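Local coordinates for oxidoreductase, 2OG-Fe oxygenase family protein, putative, expressed (Oryza sativa subsp. japonica, PDB 5XOI), which probably acts as an iron(II)- and 2-oxoglutarate-dependent dioxygenase of the AlkB family, this piece being the oxygenase domain with its metal site, at residues 116-120 with 151-156; 127-132 with 220-224; 135-141 with 195-201; 162-168 with 178-183. All coordinates share one frame; numbering follows the deposited sequence.

A double-stranded beta-helix illustrates how one fold assigns different chemistry to different places. Contact 1 is apolar and only partly buried, a proline-rich loop lying on the run-in to strand 155-161. Contact 2, the most thoroughly buried, belongs to the same large sheet, since strands 155-161 and 223-229 are neighbours there, and it points a tyrosine and an arginine at a bound succinic acid. Contacts 3 and 4 share the facing four-stranded sheet through the adjacent strands 198-205 and 163-169; the first carries the manganese, while the second is a hairpin with one apolar face. Contact 3 touches all the others, and Arg195 reaches from it to Leu153 of contact 1.

Contact 1. Residues 116-120 with 151-156; sequences ELPPL and KGLPVV
Leu120 and Pro118 lie on Pro154 where the chain enters strand 155-161 of the larger sheet of the double-stranded beta-helix, directly after a Schellman motif in which Gly152, with positive phi, closes helix 146-150. From its CB, which sets out toward the other segment, the Leu120 side chain turns so that CG lies anti to the backbone N (chi1 -160°) and comes over the carbonyl oxygen of Pro154. Both methyls straddle this oxygen: CD1 stands 3.2 Å from Pro154 O, and CD2 is almost as near. The two branches part beyond it. CD1 also packs on the ring, 3.8 Å from Pro154 CD, and brushes Leu153 CB, whereas CD2 meets Val156 CG2 at 3.8 Å, the two side chains lying alongside but running in opposing senses. Ile97 of helix 87-106 touches Leu120 as well, so the leucine is buried between that helix and the Leu153-Val156 run.

Pro118 extends the apolar patch toward the helix end. Its CG rests 3.5 Å from Lys151 O, and its CB approaches Leu153 CD1. Leu117 adds a looser touch, CD2 to Pro154 CB at 4.2 Å. The contact is thus apolar and joins the loop between helix 87-106 and strand 124-131 to the start of strand 155-161, at a cost: Pro118 O is buried without a partner, its closest neighbour across the contact being Pro154 CD at 3.4 Å.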
# COMPACT_ATOMS: atom_id res chain seq x y z
N GLU A 116 -1.45 3.89 19.67
CA GLU A 116 -0.07 3.78 19.22
C GLU A 116 0.03 2.63 18.24
O GLU A 116 -0.37 1.51 18.56
CB GLU A 116 0.87 3.57 20.40
CG GLU A 116 2.32 3.85 20.08
CD GLU A 116 3.19 3.78 21.33
OE1 GLU A 116 2.80 3.11 22.31
OE2 GLU A 116 4.26 4.42 21.35
N LEU A 117 0.57 2.90 17.06
CA LEU A 117 0.79 1.83 16.08
C LEU A 117 2.08 1.08 16.40
O LEU A 117 3.09 1.70 16.73
CB LEU A 117 0.88 2.43 14.69
CG LEU A 117 -0.44 2.91 14.09
CD1 LEU A 117 -0.15 4.00 13.07
CD2 LEU A 117 -1.20 1.75 13.46
N PRO A 118 2.08 -0.24 16.30
CA PRO A 118 3.32 -1.00 16.50
C PRO A 118 4.34 -0.66 15.44
O PRO A 118 3.99 -0.22 14.33
CB PRO A 118 2.86 -2.47 16.37
CG PRO A 118 1.37 -2.44 16.52
CD PRO A 118 0.93 -1.11 15.98
N PRO A 119 5.63 -0.84 15.72
CA PRO A 119 6.65 -0.57 14.70
C PRO A 119 6.56 -1.58 13.57
O PRO A 119 5.93 -2.64 13.68
CB PRO A 119 7.97 -0.71 15.47
CG PRO A 119 7.63 -1.68 16.55
CD PRO A 119 6.21 -1.38 16.96
N LEU A 120 7.20 -1.24 12.46
CA LEU A 120 7.21 -2.14 11.31
C LEU A 120 8.61 -2.23 10.74
O LEU A 120 9.28 -1.21 10.54
CB LEU A 120 6.24 -1.66 10.22
CG LEU A 120 5.78 -2.69 9.19
CD1 LEU A 120 4.89 -3.74 9.83
CD2 LEU A 120 5.06 -1.99 8.00
N LYS A 151 -0.35 -9.26 16.62
CA LYS A 151 0.25 -8.06 17.18
C LYS A 151 -0.24 -6.79 16.50
O LYS A 151 0.07 -5.69 16.98
CB LYS A 151 1.77 -8.16 17.07
CG LYS A 151 2.40 -9.19 18.00
CD LYS A 151 3.92 -9.14 17.86
CE LYS A 151 4.61 -10.02 18.91
NZ LYS A 151 4.26 -11.46 18.74
N GLY A 152 -1.01 -6.90 15.43
CA GLY A 152 -1.50 -5.73 14.74
C GLY A 152 -0.46 -4.95 13.98
O GLY A 152 -0.66 -3.76 13.71
N LEU A 153 0.64 -5.59 13.60
CA LEU A 153 1.68 -4.92 12.83
C LEU A 153 1.07 -4.27 11.59
O LEU A 153 0.39 -4.94 10.81
CB LEU A 153 2.76 -5.91 12.40
CG LEU A 153 3.89 -6.25 13.36
CD1 LEU A 153 3.44 -6.28 14.79
CD2 LEU A 153 4.55 -7.54 12.96
N PRO A 154 1.30 -2.98 11.38
CA PRO A 154 0.51 -2.23 10.40
C PRO A 154 0.87 -2.55 8.96
O PRO A 154 1.96 -3.02 8.64
CB PRO A 154 0.83 -0.77 10.73
CG PRO A 154 2.22 -0.82 11.29
CD PRO A 154 2.30 -2.14 12.06
N VAL A 155 -0.10 -2.25 8.10
CA VAL A 155 0.11 -2.15 6.66
C VAL A 155 0.40 -0.69 6.34
O VAL A 155 -0.35 0.19 6.78
CB VAL A 155 -1.14 -2.63 5.89
CG1 VAL A 155 -0.96 -2.48 4.37
CG2 VAL A 155 -1.50 -4.07 6.29
N VAL A 156 1.46 -0.42 5.59
CA VAL A 156 1.81 0.96 5.19
C VAL A 156 1.77 1.03 3.67
O VAL A 156 2.50 0.30 3.00
CB VAL A 156 3.20 1.37 5.71
CG1 VAL A 156 3.57 2.76 5.21
CG2 VAL A 156 3.24 1.31 7.24

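Contact 2. Residues 127-132 with 220-224; sequences VNFYTS and RPGRL. With SIN (succinic acid), chain B.
Tyr130 and Arg223 lie flank to flank, heading in one direction, with ring and guanidinium planes 46° apart, and both end at one carboxylate of the bound succinic acid. Tyr130 OH gives a hydrogen bond to SIN O2 at 2.7 Å from the edge of its ring. Arg223 approaches with a chain extended from CG to NE and meets the carboxylate edge-on as a fork: NH1 bonds to the same O2 at 2.8 Å and nearly straight (174°), while NH2 takes O1. O2 is therefore gripped twice, and the rotation of the carboxylate is fixed. Ser159 holds NH2 from the second shell. Asn128 accepts from Arg48 through OD1, and its ND2, hydrogen-bonded to Asn225 OD1, merely lies near SIN C3.

These residues stand on neighbouring antiparallel strands of the larger sheet of the double-stranded beta-helix. Tyr130 and Arg223 form a hydrogen-bonded pair facing the interior, where they have been seen to bind 2-oxoglutarate and succinate; the succinic acid here probably came from the crystallisation liquor. Gly222 fits against the strand closely, its CA 3.1 Å from Tyr130 O.

Phe129 and Leu224 occupy the other face. The phenyl ring, swung directly away from its own amide nitrogen (chi1 -179°), reaches along the partner chain to Arg220, which bends at chi3 so that Phe129 CE2 sits over one face of its guanidinium, near the rim, 3.4 Å above the plane. Towards helix 22-37, Val127 CG1 touches Leu224 CD1 at 3.5 Å.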
# COMPACT_ATOMS: atom_id res chain seq x y z
N VAL A 127 3.96 -4.14 -4.99
CA VAL A 127 3.88 -3.02 -5.92
C VAL A 127 2.76 -3.32 -6.91
O VAL A 127 2.88 -4.25 -7.73
CB VAL A 127 5.21 -2.80 -6.64
CG1 VAL A 127 5.16 -1.51 -7.48
CG2 VAL A 127 6.35 -2.76 -5.63
N ASN A 128 1.68 -2.55 -6.84
CA ASN A 128 0.52 -2.68 -7.72
C ASN A 128 0.53 -1.54 -8.72
O ASN A 128 0.63 -0.37 -8.33
CB ASN A 128 -0.79 -2.62 -6.93
CG ASN A 128 -0.97 -3.77 -5.97
OD1 ASN A 128 -1.11 -4.92 -6.39
ND2 ASN A 128 -0.97 -3.48 -4.66
N PHE A 129 0.37 -1.85 -10.01
CA PHE A 129 0.16 -0.80 -10.99
C PHE A 129 -1.22 -0.96 -11.63
O PHE A 129 -1.54 -2.03 -12.17
CB PHE A 129 1.22 -0.77 -12.07
CG PHE A 129 1.00 0.35 -13.04
CD1 PHE A 129 1.11 1.65 -12.62
CD2 PHE A 129 0.57 0.09 -14.34
CE1 PHE A 129 0.86 2.69 -13.48
CE2 PHE A 129 0.33 1.13 -15.20
CZ PHE A 129 0.46 2.43 -14.77
N TYR A 130 -2.02 0.10 -11.57
CA TYR A 130 -3.35 0.17 -12.14
C TYR A 130 -3.32 1.11 -13.33
O TYR A 130 -2.85 2.25 -13.20
CB TYR A 130 -4.36 0.74 -11.13
CG TYR A 130 -4.49 0.04 -9.80
CD1 TYR A 130 -3.57 0.25 -8.79
CD2 TYR A 130 -5.56 -0.81 -9.54
CE1 TYR A 130 -3.69 -0.38 -7.55
CE2 TYR A 130 -5.70 -1.45 -8.32
CZ TYR A 130 -4.77 -1.23 -7.33
OH TYR A 130 -4.94 -1.86 -6.11
N THR A 131 -3.82 0.68 -14.49
CA THR A 131 -4.11 1.66 -15.53
C THR A 131 -5.43 2.36 -15.20
O THR A 131 -6.00 2.17 -14.12
CB THR A 131 -4.12 1.00 -16.91
OG1 THR A 131 -5.02 -0.11 -16.91
CG2 THR A 131 -2.72 0.50 -17.25
N SER A 132 -5.93 3.20 -16.11
CA SER A 132 -7.06 4.06 -15.75
C SER A 132 -8.32 3.27 -15.42
O SER A 132 -9.16 3.73 -14.65
CB SER A 132 -7.36 5.06 -16.86
OG SER A 132 -6.18 5.59 -17.43
N ARG A 220 3.42 6.82 -16.79
CA ARG A 220 2.32 6.46 -17.68
C ARG A 220 0.98 6.68 -16.98
O ARG A 220 0.92 6.74 -15.75
CB ARG A 220 2.45 5.01 -18.11
CG ARG A 220 2.41 4.05 -16.96
CD ARG A 220 2.79 2.64 -17.42
NE ARG A 220 1.79 2.08 -18.33
CZ ARG A 220 1.70 0.78 -18.61
NH1 ARG A 220 2.54 -0.07 -18.04
NH2 ARG A 220 0.77 0.35 -19.45
N PRO A 221 -0.11 6.78 -17.75
CA PRO A 221 -1.43 6.97 -17.14
C PRO A 221 -1.75 5.87 -16.13
O PRO A 221 -1.51 4.69 -16.37
CB PRO A 221 -2.39 6.92 -18.34
CG PRO A 221 -1.56 7.35 -19.49
CD PRO A 221 -0.17 6.83 -19.22
N GLY A 222 -2.28 6.27 -14.97
CA GLY A 222 -2.65 5.28 -13.99
C GLY A 222 -2.02 5.59 -12.65
O GLY A 222 -1.57 6.72 -12.39
N ARG A 223 -1.98 4.57 -11.80
CA ARG A 223 -1.61 4.74 -10.40
C ARG A 223 -0.65 3.65 -9.96
O ARG A 223 -0.86 2.47 -10.25
CB ARG A 223 -2.86 4.73 -9.50
CG ARG A 223 -2.54 4.69 -7.99
CD ARG A 223 -3.82 4.76 -7.15
NE ARG A 223 -3.56 4.60 -5.72
CZ ARG A 223 -3.60 3.44 -5.05
NH1 ARG A 223 -3.88 2.29 -5.66
NH2 ARG A 223 -3.35 3.43 -3.75
N LEU A 224 0.38 4.04 -9.21
CA LEU A 224 1.31 3.09 -8.62
C LEU A 224 1.11 3.06 -7.11
O LEU A 224 1.13 4.11 -6.46
CB LEU A 224 2.76 3.46 -8.95
CG LEU A 224 3.90 2.51 -8.54
CD1 LEU A 224 3.80 1.19 -9.29
CD2 LEU A 224 5.25 3.16 -8.78
C1 SIN B . -4.12 -0.09 -3.11
O1 SIN B . -4.15 1.03 -2.54
O2 SIN B . -3.84 -0.13 -4.34
C2 SIN B . -4.42 -1.35 -2.33
C3 SIN B . -3.47 -2.50 -2.67
C4 SIN B . -3.81 -3.68 -1.78
O3 SIN B . -4.70 -3.53 -0.90
O4 SIN B . -3.23 -4.81 -1.93

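Contact 3. Residues 135-141 with 195-201; sequences KLGLHQD and RLIFHGV. With MN (manganese (II) ion), chain C.
His139 and His199 present NE2 to the same manganese ion, each 2.2 Å from it, and Asp141 OD1 binds beside them. Water 2 and a succinate oxygen, SIN O3, complete the five ligands. Water 2 also donates to Asp141 OD2, linking the second carboxylate oxygen to the site. The imidazoles are set obliquely, planes 59° apart, while the Asp141 carboxylate stands nearly perpendicular to the His199 ring.

Behind the metal, each ring is held by its own chain. His139 ND1 donates to Gly137 O at 2.9 Å, almost dead straight and in the ring plane; His199 ND1 donates to Ile197 O, which it approaches from above the carbonyl plane. The two histidines form a hydrogen-bonded antiparallel pair, just past a beta bulge that shifts the register after Leu136. Arg195 NH1 holds Asp141 O at 2.8 Å, and water 1 ties Asp141 N to the carbonyls of Arg195 and Ile197. Further out, the Gln140 amide stacks flat on the Phe198 ring, and its NE2 bonds to Leu196 O.

Since both ND1 atoms are donors, each NE2 lone pair is directed to the metal, consistent with the His-Asp-His facial triad that holds iron in this family.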
# COMPACT_ATOMS: atom_id res chain seq x y z
N LYS A 135 -9.10 -1.62 -10.89
CA LYS A 135 -9.92 -1.87 -9.71
C LYS A 135 -9.31 -3.04 -8.96
O LYS A 135 -8.62 -3.88 -9.54
CB LYS A 135 -11.37 -2.23 -10.07
CG LYS A 135 -12.23 -1.13 -10.66
CD LYS A 135 -13.67 -1.60 -10.70
CE LYS A 135 -14.58 -0.62 -11.41
NZ LYS A 135 -15.99 -1.11 -11.31
N LEU A 136 -9.59 -3.10 -7.66
CA LEU A 136 -9.19 -4.22 -6.81
C LEU A 136 -10.30 -4.40 -5.78
O LEU A 136 -10.60 -3.46 -5.04
CB LEU A 136 -7.85 -3.97 -6.12
CG LEU A 136 -7.36 -5.04 -5.14
CD1 LEU A 136 -7.15 -6.39 -5.84
CD2 LEU A 136 -6.10 -4.61 -4.36
N GLY A 137 -10.90 -5.60 -5.73
CA GLY A 137 -12.07 -5.82 -4.90
C GLY A 137 -11.76 -5.88 -3.41
O GLY A 137 -10.62 -5.99 -2.97
N LEU A 138 -12.83 -5.79 -2.60
CA LEU A 138 -12.66 -5.83 -1.15
C LEU A 138 -11.99 -7.13 -0.70
O LEU A 138 -12.37 -8.22 -1.12
CB LEU A 138 -14.02 -5.69 -0.45
CG LEU A 138 -14.72 -4.34 -0.63
CD1 LEU A 138 -16.04 -4.35 0.11
CD2 LEU A 138 -13.82 -3.21 -0.11
N HIS A 139 -11.02 -7.00 0.21
CA HIS A 139 -10.30 -8.14 0.75
C HIS A 139 -9.63 -7.71 2.05
O HIS A 139 -9.43 -6.52 2.31
CB HIS A 139 -9.22 -8.64 -0.22
CG HIS A 139 -8.14 -7.63 -0.42
ND1 HIS A 139 -8.29 -6.56 -1.29
CD2 HIS A 139 -6.95 -7.47 0.18
CE1 HIS A 139 -7.21 -5.80 -1.23
NE2 HIS A 139 -6.38 -6.33 -0.35
N GLN A 140 -9.25 -8.70 2.84
CA GLN A 140 -8.41 -8.53 4.02
C GLN A 140 -6.96 -8.89 3.68
O GLN A 140 -6.71 -9.81 2.90
CB GLN A 140 -8.90 -9.41 5.16
CG GLN A 140 -10.25 -9.01 5.74
CD GLN A 140 -10.69 -9.97 6.82
OE1 GLN A 140 -10.83 -11.18 6.59
NE2 GLN A 140 -10.91 -9.44 8.03
N ASP A 141 -6.01 -8.18 4.29
CA ASP A 141 -4.60 -8.58 4.23
C ASP A 141 -4.41 -9.63 5.31
O ASP A 141 -4.04 -9.34 6.44
CB ASP A 141 -3.67 -7.39 4.43
CG ASP A 141 -3.61 -6.47 3.22
OD1 ASP A 141 -4.27 -6.74 2.18
OD2 ASP A 141 -2.87 -5.47 3.30
N ARG A 195 -6.17 -3.55 11.60
CA ARG A 195 -5.24 -4.33 10.78
C ARG A 195 -5.97 -5.23 9.79
O ARG A 195 -5.46 -5.50 8.69
CB ARG A 195 -4.30 -5.13 11.68
CG ARG A 195 -3.30 -6.05 10.96
CD ARG A 195 -2.50 -5.30 9.90
NE ARG A 195 -1.53 -6.19 9.25
CZ ARG A 195 -1.86 -7.02 8.28
NH1 ARG A 195 -3.11 -7.06 7.84
NH2 ARG A 195 -0.94 -7.82 7.73
N LEU A 196 -7.18 -5.68 10.13
CA LEU A 196 -7.90 -6.63 9.30
C LEU A 196 -9.11 -6.01 8.60
O LEU A 196 -10.07 -6.72 8.27
CB LEU A 196 -8.32 -7.84 10.15
CG LEU A 196 -7.15 -8.76 10.49
CD1 LEU A 196 -7.61 -9.99 11.26
CD2 LEU A 196 -6.44 -9.17 9.20
N ILE A 197 -9.08 -4.70 8.34
CA ILE A 197 -10.18 -4.10 7.59
C ILE A 197 -10.27 -4.74 6.21
O ILE A 197 -9.25 -5.10 5.59
CB ILE A 197 -10.03 -2.57 7.47
CG1 ILE A 197 -8.65 -2.20 6.89
CG2 ILE A 197 -10.29 -1.91 8.82
CD1 ILE A 197 -8.54 -0.72 6.47
N PHE A 198 -11.49 -4.91 5.73
CA PHE A 198 -11.70 -5.16 4.32
C PHE A 198 -11.44 -3.87 3.55
O PHE A 198 -11.83 -2.78 3.98
CB PHE A 198 -13.13 -5.64 4.07
CG PHE A 198 -13.36 -7.10 4.40
CD1 PHE A 198 -13.65 -7.48 5.71
CD2 PHE A 198 -13.31 -8.07 3.42
CE1 PHE A 198 -13.87 -8.82 6.03
CE2 PHE A 198 -13.52 -9.43 3.73
CZ PHE A 198 -13.80 -9.80 5.03
N HIS A 199 -10.79 -3.97 2.39
CA HIS A 199 -10.41 -2.75 1.69
C HIS A 199 -10.17 -3.07 0.22
O HIS A 199 -10.02 -4.23 -0.18
CB HIS A 199 -9.16 -2.10 2.31
CG HIS A 199 -7.98 -3.00 2.33
ND1 HIS A 199 -7.80 -3.97 3.30
CD2 HIS A 199 -6.94 -3.14 1.47
CE1 HIS A 199 -6.70 -4.64 3.05
NE2 HIS A 199 -6.16 -4.16 1.94
N GLY A 200 -10.17 -2.02 -0.59
CA GLY A 200 -9.94 -2.21 -2.01
C GLY A 200 -9.96 -0.89 -2.74
O GLY A 200 -10.06 0.18 -2.14
N VAL A 201 -9.88 -0.98 -4.07
CA VAL A 201 -9.81 0.20 -4.92
C VAL A 201 -10.99 0.12 -5.88
O VAL A 201 -11.05 -0.79 -6.73
CB VAL A 201 -8.47 0.31 -5.67
CG1 VAL A 201 -8.53 1.45 -6.70
CG2 VAL A 201 -7.32 0.58 -4.70
MN MN C . -4.72 -5.23 0.65
O HOH W 1 -6.70 -6.06 6.21
O HOH W 2 -2.99 -3.86 1.41

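Contact 4. Residues 162-168 with 178-183; sequences DTAEFLY and SKVDLE
Ala164 with Leu182, Phe166 with Val180 and Tyr168 with Ser178 are hydrogen-bonded antiparallel pairs, and the axes of strands 163-168 and 178-182 run 157° apart. All three pairs point their side chains to one face, which is where the packing concentrates. Phe166 receives Leu182 CD1 at 3.5 Å from its CG, obliquely to the ring, while Val180 runs alongside. Val180 CG1 also fills the angle between the two aromatics, 3.7 Å from Tyr168 CE1, the tyrosine crossing it at about a right angle. Tyr168 is swung over its partner instead of along the sheet: chi1 of 58° puts its ring above Ser178, whose CB lies 3.6 Å over one face, off-centre toward the rim, in a CH-pi contact. Water 5 then joins Tyr168 OH to Lys179 O at 2.9 Å each. On this same face Phe166 CZ packs on His199 CB, near the metal site, and Leu15 of strand 13-16 covers Val180 and Leu182.

The reverse face is more polar, with Glu165, Asp181 and Lys179 beside the buried Leu167. Glu165 and Asp181 are neighbours there with carboxylates apart, and Glu165 has its salt bridge with Lys205 on the next strand; Leu167 CD1 rests 3.8 Å from Lys179 CG. Strand 178-182 forms the outer edge of the four-stranded sheet here, and the hairpin is part of the double-stranded beta-helix fold of 2-oxoglutarate oxygenases.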
# COMPACT_ATOMS: atom_id res chain seq x y z
N ASP A 162 -2.25 8.84 -10.49
CA ASP A 162 -3.67 9.14 -10.41
C ASP A 162 -4.26 8.77 -9.05
O ASP A 162 -3.83 7.82 -8.39
CB ASP A 162 -4.42 8.39 -11.51
CG ASP A 162 -4.15 8.94 -12.89
OD1 ASP A 162 -3.87 10.16 -13.02
OD2 ASP A 162 -4.22 8.14 -13.86
N THR A 163 -5.29 9.52 -8.66
CA THR A 163 -5.98 9.28 -7.39
C THR A 163 -6.78 7.99 -7.45
O THR A 163 -7.41 7.67 -8.46
CB THR A 163 -6.90 10.46 -7.10
OG1 THR A 163 -6.11 11.65 -6.98
CG2 THR A 163 -7.73 10.22 -5.82
N ALA A 164 -6.76 7.23 -6.34
CA ALA A 164 -7.61 6.06 -6.18
C ALA A 164 -8.77 6.40 -5.25
O ALA A 164 -8.58 7.10 -4.26
CB ALA A 164 -6.84 4.88 -5.60
N GLU A 165 -9.96 5.89 -5.57
CA GLU A 165 -11.07 5.84 -4.63
C GLU A 165 -10.91 4.55 -3.83
O GLU A 165 -11.00 3.45 -4.39
CB GLU A 165 -12.41 5.91 -5.38
CG GLU A 165 -12.59 7.24 -6.11
CD GLU A 165 -13.93 7.38 -6.82
OE1 GLU A 165 -14.93 6.75 -6.40
OE2 GLU A 165 -13.99 8.14 -7.81
N PHE A 166 -10.62 4.68 -2.53
CA PHE A 166 -10.22 3.56 -1.68
C PHE A 166 -11.38 3.24 -0.74
O PHE A 166 -11.88 4.12 -0.03
CB PHE A 166 -8.95 3.92 -0.89
CG PHE A 166 -8.41 2.81 -0.01
CD1 PHE A 166 -7.61 1.81 -0.54
CD2 PHE A 166 -8.67 2.81 1.36
CE1 PHE A 166 -7.09 0.81 0.27
CE2 PHE A 166 -8.14 1.80 2.17
CZ PHE A 166 -7.36 0.80 1.63
N LEU A 167 -11.82 1.98 -0.74
CA LEU A 167 -12.92 1.54 0.11
C LEU A 167 -12.36 0.83 1.33
O LEU A 167 -11.36 0.12 1.23
CB LEU A 167 -13.86 0.58 -0.64
CG LEU A 167 -14.99 1.12 -1.52
CD1 LEU A 167 -14.65 2.40 -2.24
CD2 LEU A 167 -15.42 0.05 -2.50
N TYR A 168 -13.02 1.01 2.48
CA TYR A 168 -12.61 0.27 3.67
C TYR A 168 -13.79 0.07 4.61
O TYR A 168 -14.69 0.91 4.69
CB TYR A 168 -11.46 0.98 4.41
CG TYR A 168 -11.76 2.39 4.85
CD1 TYR A 168 -11.63 3.46 3.97
CD2 TYR A 168 -12.13 2.66 6.17
CE1 TYR A 168 -11.89 4.77 4.38
CE2 TYR A 168 -12.39 3.97 6.59
CZ TYR A 168 -12.27 5.01 5.70
OH TYR A 168 -12.54 6.30 6.13
N SER A 178 -16.70 2.57 3.84
CA SER A 178 -16.42 3.99 3.73
C SER A 178 -15.49 4.22 2.54
O SER A 178 -14.83 3.29 2.05
CB SER A 178 -15.76 4.52 5.01
OG SER A 178 -16.60 4.33 6.14
N LYS A 179 -15.41 5.48 2.08
CA LYS A 179 -14.56 5.85 0.95
C LYS A 179 -13.63 6.99 1.35
O LYS A 179 -14.05 7.95 2.00
CB LYS A 179 -15.38 6.29 -0.28
CG LYS A 179 -16.53 5.37 -0.69
CD LYS A 179 -17.44 6.05 -1.71
CE LYS A 179 -18.69 5.23 -2.01
NZ LYS A 179 -19.67 5.97 -2.85
N VAL A 180 -12.36 6.89 0.94
CA VAL A 180 -11.42 8.01 1.02
C VAL A 180 -10.62 8.04 -0.28
O VAL A 180 -10.29 7.00 -0.85
CB VAL A 180 -10.48 7.91 2.24
CG1 VAL A 180 -9.56 6.68 2.16
CG2 VAL A 180 -9.67 9.19 2.39
N ASP A 181 -10.32 9.25 -0.75
CA ASP A 181 -9.44 9.38 -1.91
C ASP A 181 -7.98 9.30 -1.48
O ASP A 181 -7.55 10.03 -0.58
CB ASP A 181 -9.69 10.69 -2.64
CG ASP A 181 -10.99 10.70 -3.43
OD1 ASP A 181 -11.65 9.65 -3.57
OD2 ASP A 181 -11.35 11.79 -3.91
N LEU A 182 -7.22 8.45 -2.16
CA LEU A 182 -5.78 8.37 -1.96
C LEU A 182 -5.13 9.05 -3.16
O LEU A 182 -5.19 8.54 -4.28
CB LEU A 182 -5.32 6.92 -1.82
CG LEU A 182 -5.96 6.13 -0.67
CD1 LEU A 182 -5.48 4.68 -0.67
CD2 LEU A 182 -5.64 6.79 0.66
N GLU A 183 -4.57 10.24 -2.91
CA GLU A 183 -3.97 11.08 -3.94
C GLU A 183 -2.47 10.87 -3.97
O GLU A 183 -1.88 10.34 -3.04
CB GLU A 183 -4.28 12.56 -3.69
CG GLU A 183 -5.74 12.89 -3.49
CD GLU A 183 -5.96 14.37 -3.24
OE1 GLU A 183 -6.40 15.08 -4.16
OE2 GLU A 183 -5.67 14.83 -2.11
O HOH W 3 -3.09 7.50 -5.76
O HOH W 4 -7.35 13.85 -6.90
O HOH W 5 -14.17 8.29 4.85